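Glycosyl hydrolase (Rhizobium leguminosarum bv. trifolii, PDB 5NDX) is an iduronidase of glycoside hydrolase family 39 that probably cleaves alpha-L-iduronosyl bonds, as its human orthologue does. Local coordinates at residues 318-323 with 451-456; 279-284 with 455-460; 197-202 with 212-217. The protein carries 2 engineered substitutions. One frame throughout, in Å; residues are numbered along the deposited sequence.

In the fold
Two interfaces built on one short helix, and a third on the far side of the chain, illustrate how a catalytic barrel is tied both to its partner domain and within itself. Contacts 1 and 2 share V455 and W456 on helix 452-457 and have centres about 5 Å apart: the first buries aromatic rings, the second adds a salt bridge at the surface. Contact 3 closes part of the barrel wall, with its centre about 43 Å from that of contact 1 and 46 Å from that of contact 2. R323 of contact 1 and Y216 of contact 3 reach 8U8 copies in separate pockets, the first at the sugar, the second against the coumarin.

Contact 1. Residues 318-323 with 451-456; sequences GGWSQR and NPMEVW. With 8U8 ((2~{R},3~{S},4~{S},5~{R},6~{S})-6-(4-methyl-2-oxidanylidene-chromen-7-yl)oxy-3,4,5-tris(oxidanyl)oxane-2-carboxylic acid), chain M.
W456 carries its indole anti to the backbone N (chi1 177°), whereas that of W320 swings to the side of its own N (chi1 -70°), and these two settings lay the ring systems against each other. The result is an offset stack: the five-membered ring of W320 lies 3.9 Å, centroid to centroid, from the six-membered ring of W456, with planes 25° apart. Closest approach is at the rims, where W320 CD1 meets W456 CZ3 at 3.3 Å. The same face of W320 also receives M453. Its CA makes a CH-pi contact over the six-membered ring, 4.0 Å from the centroid, and its extended chain runs back along the indole, with CB 3.6 Å from W320 CZ3; the sulfur ends obliquely to the ring as a Met-aromatic contact. Replacing W320 by an alanine would probably leave W456 without its stacking partner and open a gap beside M453. W320 itself sits in a type I turn from G319 to Q322, steadied by G319 N donating to Q322 OE1 at 2.8 Å. Just beyond the turn, R323 reaches a bound 8U8, its NH1 giving a nearly straight bond of 3.0 Å to O6 of the sugar carboxylate. W456 NE1 is satisfied by P475 O. The loop follows the last barrel strand, 307-310, while helix 452-457 follows strand 436-445 of the nine-stranded sheet, so the tryptophan stack joins barrel to beta domain, flanked by I361 of strand 358-362, F329 of strand 326-330 and L486 of helix 480-489.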
loop_
_atom_site.group_PDB
_atom_site.type_symbol
_atom_site.label_atom_id
_atom_site.label_comp_id
_atom_site.label_asym_id
_atom_site.label_seq_id
_atom_site.Cartn_x
_atom_site.Cartn_y
_atom_site.Cartn_z
ATOM N N GLY A 318 -9.622 0.444 11.995
ATOM C CA GLY A 318 -10.097 1.526 12.846
ATOM C C GLY A 318 -10.915 2.553 12.088
ATOM O O GLY A 318 -11.464 2.273 11.021
ATOM N N GLY A 319 -11.024 3.738 12.677
ATOM C CA GLY A 319 -11.957 4.757 12.211
ATOM C C GLY A 319 -11.390 5.749 11.214
ATOM O O GLY A 319 -10.231 5.649 10.761
ATOM N N TRP A 320 -12.212 6.717 10.880
ATOM C CA TRP A 320 -11.863 7.756 9.886
ATOM C C TRP A 320 -10.578 8.514 10.190
ATOM O O TRP A 320 -9.804 8.847 9.260
ATOM C CB TRP A 320 -13.004 8.740 9.760
ATOM C CG TRP A 320 -14.265 8.233 9.093
ATOM C CD1 TRP A 320 -15.443 7.914 9.705
ATOM C CD2 TRP A 320 -14.488 8.083 7.694
ATOM N NE1 TRP A 320 -16.366 7.533 8.775
ATOM C CE2 TRP A 320 -15.810 7.636 7.531
ATOM C CE3 TRP A 320 -13.689 8.227 6.573
ATOM C CZ2 TRP A 320 -16.369 7.373 6.270
ATOM C CZ3 TRP A 320 -14.244 7.968 5.328
ATOM C CH2 TRP A 320 -15.586 7.556 5.196
ATOM N N SER A 321 -10.324 8.743 11.479
ATOM C CA SER A 321 -9.268 9.602 11.973
ATOM C C SER A 321 -8.064 8.824 12.397
ATOM O O SER A 321 -7.070 9.402 12.821
ATOM C CB SER A 321 -9.759 10.359 13.252
ATOM O OG SER A 321 -10.655 11.306 12.783
ATOM N N GLN A 322 -8.095 7.523 12.260
ATOM C CA GLN A 322 -6.893 6.732 12.552
ATOM C C GLN A 322 -6.095 6.441 11.293
ATOM O O GLN A 322 -6.617 6.670 10.204
ATOM C CB GLN A 322 -7.351 5.492 13.298
ATOM C CG GLN A 322 -7.918 5.898 14.665
ATOM C CD GLN A 322 -8.511 4.734 15.424
ATOM O OE1 GLN A 322 -9.206 3.885 14.864
ATOM N NE2 GLN A 322 -8.194 4.652 16.679
ATOM N N ARG A 323 -4.844 5.984 11.425
ATOM C CA ARG A 323 -3.996 5.698 10.258
ATOM C C ARG A 323 -4.324 4.329 9.711
ATOM O O ARG A 323 -3.659 3.289 10.009
ATOM C CB ARG A 323 -2.548 5.777 10.608
ATOM C CG ARG A 323 -1.571 5.590 9.427
ATOM C CD ARG A 323 -0.156 5.972 9.944
ATOM N NE ARG A 323 0.352 4.856 10.466
ATOM C CZ ARG A 323 1.128 4.670 11.518
ATOM N NH1 ARG A 323 1.713 5.584 12.278
ATOM N NH2 ARG A 323 1.337 3.407 11.725
ATOM N N ASN A 451 -13.934 11.261 -2.142
ATOM C CA ASN A 451 -14.057 12.058 -0.917
ATOM C C ASN A 451 -15.155 11.498 0.010
ATOM O O ASN A 451 -16.059 12.246 0.436
ATOM C CB ASN A 451 -14.409 13.511 -1.350
ATOM C CG ASN A 451 -15.761 13.609 -2.069
ATOM O OD1 ASN A 451 -16.286 12.633 -2.600
ATOM N ND2 ASN A 451 -16.356 14.777 -2.015
ATOM N N PRO A 452 -15.067 10.207 0.376
ATOM C CA PRO A 452 -16.146 9.610 1.146
ATOM C C PRO A 452 -16.330 10.188 2.555
ATOM O O PRO A 452 -17.463 10.199 3.068
ATOM C CB PRO A 452 -15.778 8.119 1.190
ATOM C CG PRO A 452 -14.312 8.106 1.087
ATOM C CD PRO A 452 -13.987 9.224 0.137
ATOM N N MET A 453 -15.268 10.705 3.150
ATOM C CA MET A 453 -15.439 11.314 4.451
ATOM C C MET A 453 -16.272 12.593 4.384
ATOM O O MET A 453 -17.100 12.803 5.276
ATOM C CB MET A 453 -14.085 11.592 5.140
ATOM C CG MET A 453 -14.216 11.877 6.641
ATOM S SD MET A 453 -12.634 12.034 7.482
ATOM C CE MET A 453 -13.191 12.419 9.163
ATOM N N GLU A 454 -16.035 13.453 3.367
ATOM C CA GLU A 454 -16.833 14.659 3.174
ATOM C C GLU A 454 -18.291 14.270 2.924
ATOM O O GLU A 454 -19.236 14.896 3.452
ATOM C CB GLU A 454 -16.345 15.565 2.021
ATOM C CG GLU A 454 -15.059 16.347 2.316
ATOM C CD GLU A 454 -13.754 15.497 2.183
ATOM O OE1 GLU A 454 -13.792 14.261 1.944
ATOM O OE2 GLU A 454 -12.662 16.084 2.372
ATOM N N VAL A 455 -18.482 13.225 2.141
ATOM C CA VAL A 455 -19.823 12.791 1.821
ATOM C C VAL A 455 -20.536 12.342 3.109
ATOM O O VAL A 455 -21.675 12.678 3.334
ATOM C CB VAL A 455 -19.794 11.684 0.758
ATOM C CG1 VAL A 455 -21.178 11.088 0.596
ATOM C CG2 VAL A 455 -19.324 12.259 -0.571
ATOM N N TRP A 456 -19.859 11.512 3.897
ATOM C CA TRP A 456 -20.371 11.032 5.155
ATOM C C TRP A 456 -20.713 12.152 6.141
ATOM O O TRP A 456 -21.778 12.106 6.775
ATOM C CB TRP A 456 -19.325 10.125 5.793
ATOM C CG TRP A 456 -19.670 9.578 7.163
ATOM C CD1 TRP A 456 -20.699 8.729 7.486
ATOM C CD2 TRP A 456 -18.955 9.821 8.376
ATOM N NE1 TRP A 456 -20.647 8.416 8.811
ATOM C CE2 TRP A 456 -19.582 9.065 9.384
ATOM C CE3 TRP A 456 -17.841 10.600 8.706
ATOM C CZ2 TRP A 456 -19.137 9.080 10.724
ATOM C CZ3 TRP A 456 -17.390 10.612 10.033
ATOM C CH2 TRP A 456 -18.031 9.836 11.022
HETATM C C15 8U8 M . 7.884 2.993 21.878
HETATM C C13 8U8 M . 8.520 3.547 20.745
HETATM C C14 8U8 M . 9.669 4.318 20.935
HETATM C C16 8U8 M . 10.351 4.853 19.837
HETATM O O9 8U8 M . 11.335 5.547 20.085
HETATM O O8 8U8 M . 9.901 4.650 18.547
HETATM C C11 8U8 M . 8.845 3.804 18.316
HETATM C C10 8U8 M . 8.497 3.506 16.994
HETATM C C12 8U8 M . 8.132 3.252 19.415
HETATM C C7 8U8 M . 7.077 2.365 19.128
HETATM C C8 8U8 M . 6.735 2.066 17.804
HETATM C C9 8U8 M . 7.430 2.640 16.727
HETATM O O2 8U8 M . 7.153 2.347 15.406
HETATM C C5 8U8 M . 5.833 1.895 14.910
HETATM O O1 8U8 M . 4.820 2.760 15.446
HETATM C C1 8U8 M . 3.511 2.340 15.394
HETATM C C6 8U8 M . 2.823 3.543 15.081
HETATM O O7 8U8 M . 1.657 3.607 15.450
HETATM O O6 8U8 M . 3.451 4.377 14.454
HETATM C C2 8U8 M . 3.134 1.342 14.257
HETATM O O5 8U8 M . 3.023 2.070 13.016
HETATM C C3 8U8 M . 4.129 0.105 14.142
HETATM O O4 8U8 M . 3.471 -1.060 14.502
HETATM C C4 8U8 M . 5.407 0.309 15.017
HETATM O O3 8U8 M . 6.419 -0.694 14.596
#

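Contact 2. Residues 279-284 with 455-460; sequences HGKAYY and VWEAQR
A single salt bridge between K281 and E457 makes up this surface contact, set where the start of a barrel helix faces the short helix 452-457 of the beta domain. The backbones stay well apart, the nearest CA atoms, those of K281 and V455, being 10.9 Å from each other, and only two long side chains span the space. The CB of E457 points toward the other segment, and its chain runs out extended to the carboxylate. K281 starts less directly; with CG beside its backbone N (chi1 -75°) and every later torsion extended, the chain carries its ammonium across to the acid, so that the two side chains meet at about a right angle. NZ donates to E457 OE2 at 2.8 Å, on the syn side of that oxygen and 29° out of the carboxylate plane. The grip is one-sided, since E457 OE1 stays 3.7 Å from K281 NZ. Two charges paired through one oxygen would be expected to stabilise each other. On its way the K281 chain also brushes M453 and E454 of the same short helix. At the base of the lysine, Y284 N bonds back to K281 O in the first turn of the helix, and H279 CD2 sits 3.6 Å above the Y284 ring, over its centre. H279 and Y284 both touch R323, so the stretch that supplies the lysine also backs a ligand-binding arginine. Helix 282-300 is further tied by Y283 OH to D416 O, while past helix 452-457 Q459 NE2 bonds to Q482 O and E485 OE1 of helix 480-489.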
loop_
_atom_site.group_PDB
_atom_site.type_symbol
_atom_site.label_atom_id
_atom_site.label_comp_id
_atom_site.label_asym_id
_atom_site.label_seq_id
_atom_site.Cartn_x
_atom_site.Cartn_y
_atom_site.Cartn_z
ATOM N N HIS A 279 -6.164 11.787 8.079
ATOM C CA HIS A 279 -6.067 10.434 7.532
ATOM C C HIS A 279 -7.271 10.049 6.677
ATOM O O HIS A 279 -7.171 9.164 5.817
ATOM C CB HIS A 279 -5.885 9.412 8.626
ATOM C CG HIS A 279 -4.510 9.394 9.227
ATOM N ND1 HIS A 279 -4.266 9.788 10.518
ATOM C CD2 HIS A 279 -3.315 9.009 8.725
ATOM C CE1 HIS A 279 -2.983 9.654 10.797
ATOM N NE2 HIS A 279 -2.376 9.220 9.718
ATOM N N GLY A 280 -8.395 10.708 6.886
ATOM C CA GLY A 280 -9.613 10.422 6.115
ATOM C C GLY A 280 -9.828 11.301 4.925
ATOM O O GLY A 280 -10.854 11.192 4.230
ATOM N N LYS A 281 -8.868 12.182 4.667
ATOM C CA LYS A 281 -9.058 13.217 3.635
ATOM C C LYS A 281 -7.901 13.331 2.659
ATOM O O LYS A 281 -6.878 12.686 2.816
ATOM C CB LYS A 281 -9.362 14.555 4.349
ATOM C CG LYS A 281 -10.797 14.541 4.877
ATOM C CD LYS A 281 -11.220 15.764 5.672
ATOM C CE LYS A 281 -12.733 15.643 5.931
ATOM N NZ LYS A 281 -13.232 16.497 6.997
ATOM N N ALA A 282 -8.080 14.173 1.654
ATOM C CA ALA A 282 -7.129 14.253 0.581
ATOM C C ALA A 282 -5.731 14.659 1.041
ATOM O O ALA A 282 -4.757 14.282 0.388
ATOM C CB ALA A 282 -7.641 15.195 -0.500
ATOM N N TYR A 283 -5.607 15.304 2.201
ATOM C CA TYR A 283 -4.303 15.632 2.719
ATOM C C TYR A 283 -3.409 14.418 2.791
ATOM O O TYR A 283 -2.236 14.500 2.456
ATOM C CB TYR A 283 -4.380 16.295 4.110
ATOM C CG TYR A 283 -3.019 16.491 4.757
ATOM C CD1 TYR A 283 -2.428 15.476 5.483
ATOM C CD2 TYR A 283 -2.308 17.666 4.591
ATOM C CE1 TYR A 283 -1.180 15.623 6.058
ATOM C CE2 TYR A 283 -1.049 17.812 5.134
ATOM C CZ TYR A 283 -0.505 16.797 5.880
ATOM O OH TYR A 283 0.733 16.914 6.443
ATOM N N TYR A 284 -3.958 13.295 3.239
ATOM C CA TYR A 284 -3.174 12.100 3.401
ATOM C C TYR A 284 -2.761 11.520 2.031
ATOM O O TYR A 284 -1.662 11.072 1.904
ATOM C CB TYR A 284 -3.938 11.057 4.179
ATOM C CG TYR A 284 -3.161 9.822 4.642
ATOM C CD1 TYR A 284 -1.790 9.847 4.947
ATOM C CD2 TYR A 284 -3.845 8.634 4.870
ATOM C CE1 TYR A 284 -1.150 8.705 5.439
ATOM C CE2 TYR A 284 -3.203 7.509 5.321
ATOM C CZ TYR A 284 -1.850 7.529 5.608
ATOM O OH TYR A 284 -1.267 6.355 6.067
ATOM N N VAL A 455 -18.482 13.225 2.141
ATOM C CA VAL A 455 -19.823 12.791 1.821
ATOM C C VAL A 455 -20.536 12.342 3.109
ATOM O O VAL A 455 -21.675 12.678 3.334
ATOM C CB VAL A 455 -19.794 11.684 0.758
ATOM C CG1 VAL A 455 -21.178 11.088 0.596
ATOM C CG2 VAL A 455 -19.324 12.259 -0.571
ATOM N N TRP A 456 -19.859 11.512 3.897
ATOM C CA TRP A 456 -20.371 11.032 5.155
ATOM C C TRP A 456 -20.713 12.152 6.141
ATOM O O TRP A 456 -21.778 12.106 6.775
ATOM C CB TRP A 456 -19.325 10.125 5.793
ATOM C CG TRP A 456 -19.670 9.578 7.163
ATOM C CD1 TRP A 456 -20.699 8.729 7.486
ATOM C CD2 TRP A 456 -18.955 9.821 8.376
ATOM N NE1 TRP A 456 -20.647 8.416 8.811
ATOM C CE2 TRP A 456 -19.582 9.065 9.384
ATOM C CE3 TRP A 456 -17.841 10.600 8.706
ATOM C CZ2 TRP A 456 -19.137 9.080 10.724
ATOM C CZ3 TRP A 456 -17.390 10.612 10.033
ATOM C CH2 TRP A 456 -18.031 9.836 11.022
ATOM N N GLU A 457 -19.831 13.151 6.258
ATOM C CA GLU A 457 -20.074 14.259 7.167
ATOM C C GLU A 457 -21.332 15.019 6.748
ATOM O O GLU A 457 -22.008 15.569 7.577
ATOM C CB GLU A 457 -18.887 15.244 7.222
ATOM C CG GLU A 457 -17.717 14.709 8.008
ATOM C CD GLU A 457 -16.524 15.677 8.106
ATOM O OE1 GLU A 457 -16.688 16.926 8.121
ATOM O OE2 GLU A 457 -15.409 15.139 8.178
ATOM N N ALA A 458 -21.625 15.062 5.454
ATOM C CA ALA A 458 -22.828 15.777 4.969
ATOM C C ALA A 458 -24.074 14.873 5.014
ATOM O O ALA A 458 -25.154 15.355 4.731
ATOM C CB ALA A 458 -22.622 16.341 3.552
ATOM N N GLN A 459 -23.951 13.592 5.343
ATOM C CA GLN A 459 -25.129 12.733 5.396
ATOM C C GLN A 459 -25.908 13.006 6.699
ATOM O O GLN A 459 -25.304 13.020 7.777
ATOM C CB GLN A 459 -24.738 11.261 5.340
ATOM C CG GLN A 459 -24.372 10.778 3.955
ATOM C CD GLN A 459 -23.827 9.368 3.933
ATOM O OE1 GLN A 459 -23.371 8.830 4.932
ATOM N NE2 GLN A 459 -23.846 8.781 2.776
ATOM N N ARG A 460 -27.224 13.191 6.612
ATOM C CA ARG A 460 -28.038 13.404 7.832
ATOM C C ARG A 460 -28.169 12.100 8.590
ATOM O O ARG A 460 -28.445 11.052 7.995
ATOM C CB ARG A 460 -29.415 13.990 7.526
ATOM C CG ARG A 460 -30.263 14.427 8.763
ATOM C CD ARG A 460 -31.573 15.105 8.322
ATOM N NE ARG A 460 -32.335 14.218 7.409
ATOM C CZ ARG A 460 -32.391 14.271 6.055
ATOM N NH1 ARG A 460 -31.750 15.202 5.337
ATOM N NH2 ARG A 460 -33.126 13.365 5.391
#

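Contact 3. Residues 197-202 with 212-217; sequences AHCDSG and PRIDYI. With 8U8 ((2~{R},3~{S},4~{S},5~{R},6~{S})-6-(4-methyl-2-oxidanylidene-chromen-7-yl)oxy-3,4,5-tris(oxidanyl)oxane-2-carboxylic acid), chain N.
C199 and P212 bring their backbones to 5.9 Å, CA to CA, where the final turn of helix 190-200 faces the approach to strand 216-219, and a water that donates to both C199 O and P212 O, at 2.7 Å from the former, bridges them. H198 has CG anti to the backbone N (chi1 -169°), and its side chain crosses that of P212 at about a right angle, H198 CE1 coming 3.4 Å from P212 CD. C199 sits further along: its CB rests on I214 CG2 at 3.8 Å, and SG lies beside P212 O and I214 CB. Strand 179-184, this helix and strand 216-219 form a beta-alpha-beta unit of the (beta/alpha)8 TIM barrel, and these contacts pin the helix end to the chain entering the next strand. The turn leaving the helix requires glycine at G202, where a CB would run into H198 O. Beyond the apolar patch, R213 forms salt bridges with D215 and with D171. Y163 of helix 155-171 packs on I214 and bonds to R213 O. Y216, at the start of its strand, lays one ring face against a coumarin of 8U8, the ligand methyl C15 being 3.9 Å above the ring plane, over its centre.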
loop_
_atom_site.group_PDB
_atom_site.type_symbol
_atom_site.label_atom_id
_atom_site.label_comp_id
_atom_site.label_asym_id
_atom_site.label_seq_id
_atom_site.Cartn_x
_atom_site.Cartn_y
_atom_site.Cartn_z
ATOM N N ALA A 197 28.056 -2.830 12.779
ATOM C CA ALA A 197 29.399 -3.280 13.202
ATOM C C ALA A 197 29.506 -4.801 13.088
ATOM O O ALA A 197 30.414 -5.319 12.442
ATOM C CB ALA A 197 29.711 -2.820 14.631
ATOM N N HIS A 198 28.525 -5.500 13.652
ATOM C CA HIS A 198 28.484 -6.961 13.559
ATOM C C HIS A 198 28.489 -7.510 12.153
ATOM O O HIS A 198 29.165 -8.506 11.880
ATOM C CB HIS A 198 27.273 -7.489 14.308
ATOM C CG HIS A 198 27.279 -8.965 14.494
ATOM N ND1 HIS A 198 26.412 -9.792 13.826
ATOM C CD2 HIS A 198 28.046 -9.769 15.272
ATOM C CE1 HIS A 198 26.650 -11.041 14.170
ATOM N NE2 HIS A 198 27.637 -11.057 15.048
ATOM N N CYS A 199 27.727 -6.901 11.249
ATOM C CA CYS A 199 27.660 -7.389 9.857
ATOM C C CYS A 199 28.848 -6.944 9.008
ATOM O O CYS A 199 29.108 -7.530 7.977
ATOM C CB CYS A 199 26.340 -6.944 9.180
ATOM S SG CYS A 199 24.889 -7.807 9.846
ATOM N N ASP A 200 29.551 -5.904 9.432
ATOM C CA ASP A 200 30.720 -5.417 8.719
ATOM C C ASP A 200 32.022 -6.205 9.046
ATOM O O ASP A 200 32.520 -6.919 8.215
ATOM C CB ASP A 200 30.917 -3.941 9.026
ATOM C CG ASP A 200 32.036 -3.326 8.229
ATOM O OD1 ASP A 200 32.398 -3.833 7.169
ATOM O OD2 ASP A 200 32.522 -2.288 8.636
ATOM N N SER A 201 32.589 -6.003 10.231
ATOM C CA SER A 201 33.627 -6.867 10.797
ATOM C C SER A 201 32.724 -7.765 11.619
ATOM O O SER A 201 31.545 -7.836 11.306
ATOM C CB SER A 201 34.577 -6.033 11.636
ATOM O OG SER A 201 33.857 -5.040 12.351
ATOM N N GLY A 202 33.184 -8.439 12.651
ATOM C CA GLY A 202 32.220 -9.208 13.451
ATOM C C GLY A 202 32.072 -10.610 12.897
ATOM O O GLY A 202 32.281 -10.844 11.705
ATOM N N PRO A 212 27.661 -12.616 9.641
ATOM C CA PRO A 212 26.448 -13.051 8.933
ATOM C C PRO A 212 26.108 -12.086 7.788
ATOM O O PRO A 212 26.428 -10.895 7.857
ATOM C CB PRO A 212 25.380 -12.995 10.023
ATOM C CG PRO A 212 25.837 -11.888 10.892
ATOM C CD PRO A 212 27.331 -12.058 10.966
ATOM N N ARG A 213 25.553 -12.623 6.717
ATOM C CA ARG A 213 25.191 -11.813 5.557
ATOM C C ARG A 213 24.069 -10.813 5.904
ATOM O O ARG A 213 23.289 -11.023 6.854
ATOM C CB ARG A 213 24.750 -12.696 4.398
ATOM C CG ARG A 213 23.462 -13.483 4.637
ATOM C CD ARG A 213 23.104 -14.264 3.373
ATOM N NE ARG A 213 22.087 -15.277 3.676
ATOM C CZ ARG A 213 20.762 -15.138 3.510
ATOM N NH1 ARG A 213 20.230 -14.011 3.008
ATOM N NH2 ARG A 213 19.955 -16.151 3.834
ATOM N N ILE A 214 24.039 -9.725 5.149
ATOM C CA ILE A 214 22.943 -8.763 5.201
ATOM C C ILE A 214 22.691 -8.300 3.772
ATOM O O ILE A 214 23.604 -7.840 3.083
ATOM C CB ILE A 214 23.210 -7.611 6.197
ATOM C CG1 ILE A 214 21.991 -6.670 6.263
ATOM C CG2 ILE A 214 24.460 -6.829 5.830
ATOM C CD1 ILE A 214 21.983 -5.740 7.474
ATOM N N ASP A 215 21.458 -8.487 3.312
ATOM C CA ASP A 215 21.093 -8.189 1.937
ATOM C C ASP A 215 20.481 -6.807 1.794
ATOM O O ASP A 215 20.422 -6.307 0.703
ATOM C CB ASP A 215 20.136 -9.239 1.440
ATOM C CG ASP A 215 20.777 -10.637 1.417
ATOM O OD1 ASP A 215 21.839 -10.757 0.810
ATOM O OD2 ASP A 215 20.256 -11.585 2.027
ATOM N N TYR A 216 20.035 -6.200 2.890
ATOM C CA TYR A 216 19.474 -4.823 2.845
ATOM C C TYR A 216 19.483 -4.248 4.247
ATOM O O TYR A 216 19.444 -4.984 5.234
ATOM C CB TYR A 216 18.053 -4.805 2.194
ATOM C CG TYR A 216 17.036 -5.529 3.025
ATOM C CD1 TYR A 216 16.392 -4.889 4.062
ATOM C CD2 TYR A 216 16.777 -6.888 2.835
ATOM C CE1 TYR A 216 15.469 -5.560 4.877
ATOM C CE2 TYR A 216 15.880 -7.566 3.641
ATOM C CZ TYR A 216 15.207 -6.887 4.660
ATOM O OH TYR A 216 14.312 -7.527 5.510
ATOM N N ILE A 217 19.489 -2.924 4.326
ATOM C CA ILE A 217 19.433 -2.223 5.573
ATOM C C ILE A 217 18.067 -1.557 5.737
ATOM O O ILE A 217 17.659 -0.764 4.894
ATOM C CB ILE A 217 20.570 -1.186 5.627
ATOM C CG1 ILE A 217 21.925 -1.920 5.597
ATOM C CG2 ILE A 217 20.473 -0.369 6.900
ATOM C CD1 ILE A 217 23.070 -1.043 5.178
HETATM C C15 8U8 N . 12.896 -5.487 1.805
HETATM C C13 8U8 N . 13.381 -5.333 0.503
HETATM C C14 8U8 N . 14.747 -5.396 0.258
HETATM C C16 8U8 N . 15.224 -5.322 -1.043
HETATM O O9 8U8 N . 16.433 -5.323 -1.237
HETATM O O8 8U8 N . 14.370 -5.110 -2.080
HETATM C C11 8U8 N . 13.037 -5.098 -1.867
HETATM C C10 8U8 N . 12.259 -4.982 -2.991
HETATM C C12 8U8 N . 12.514 -5.198 -0.586
HETATM C C7 8U8 N . 11.125 -5.190 -0.459
HETATM C C8 8U8 N . 10.332 -5.064 -1.594
HETATM C C9 8U8 N . 10.885 -4.969 -2.873
HETATM O O2 8U8 N . 10.057 -4.864 -3.962
HETATM C C5 8U8 N . 10.569 -5.222 -5.272
HETATM O O1 8U8 N . 11.149 -3.978 -5.701
HETATM C C1 8U8 N . 11.653 -3.888 -7.053
HETATM C C6 8U8 N . 12.868 -4.855 -7.282
HETATM O O7 8U8 N . 13.556 -5.203 -6.301
HETATM O O6 8U8 N . 13.035 -5.275 -8.437
HETATM C C2 8U8 N . 10.475 -4.211 -7.967
HETATM O O5 8U8 N . 10.834 -4.125 -9.381
HETATM C C3 8U8 N . 9.912 -5.611 -7.631
HETATM O O4 8U8 N . 8.782 -5.821 -8.436
HETATM C C4 8U8 N . 9.463 -5.655 -6.170
HETATM O O3 8U8 N . 9.035 -6.964 -5.789
HETATM O O HOH W 1 27.683 -9.226 6.398
#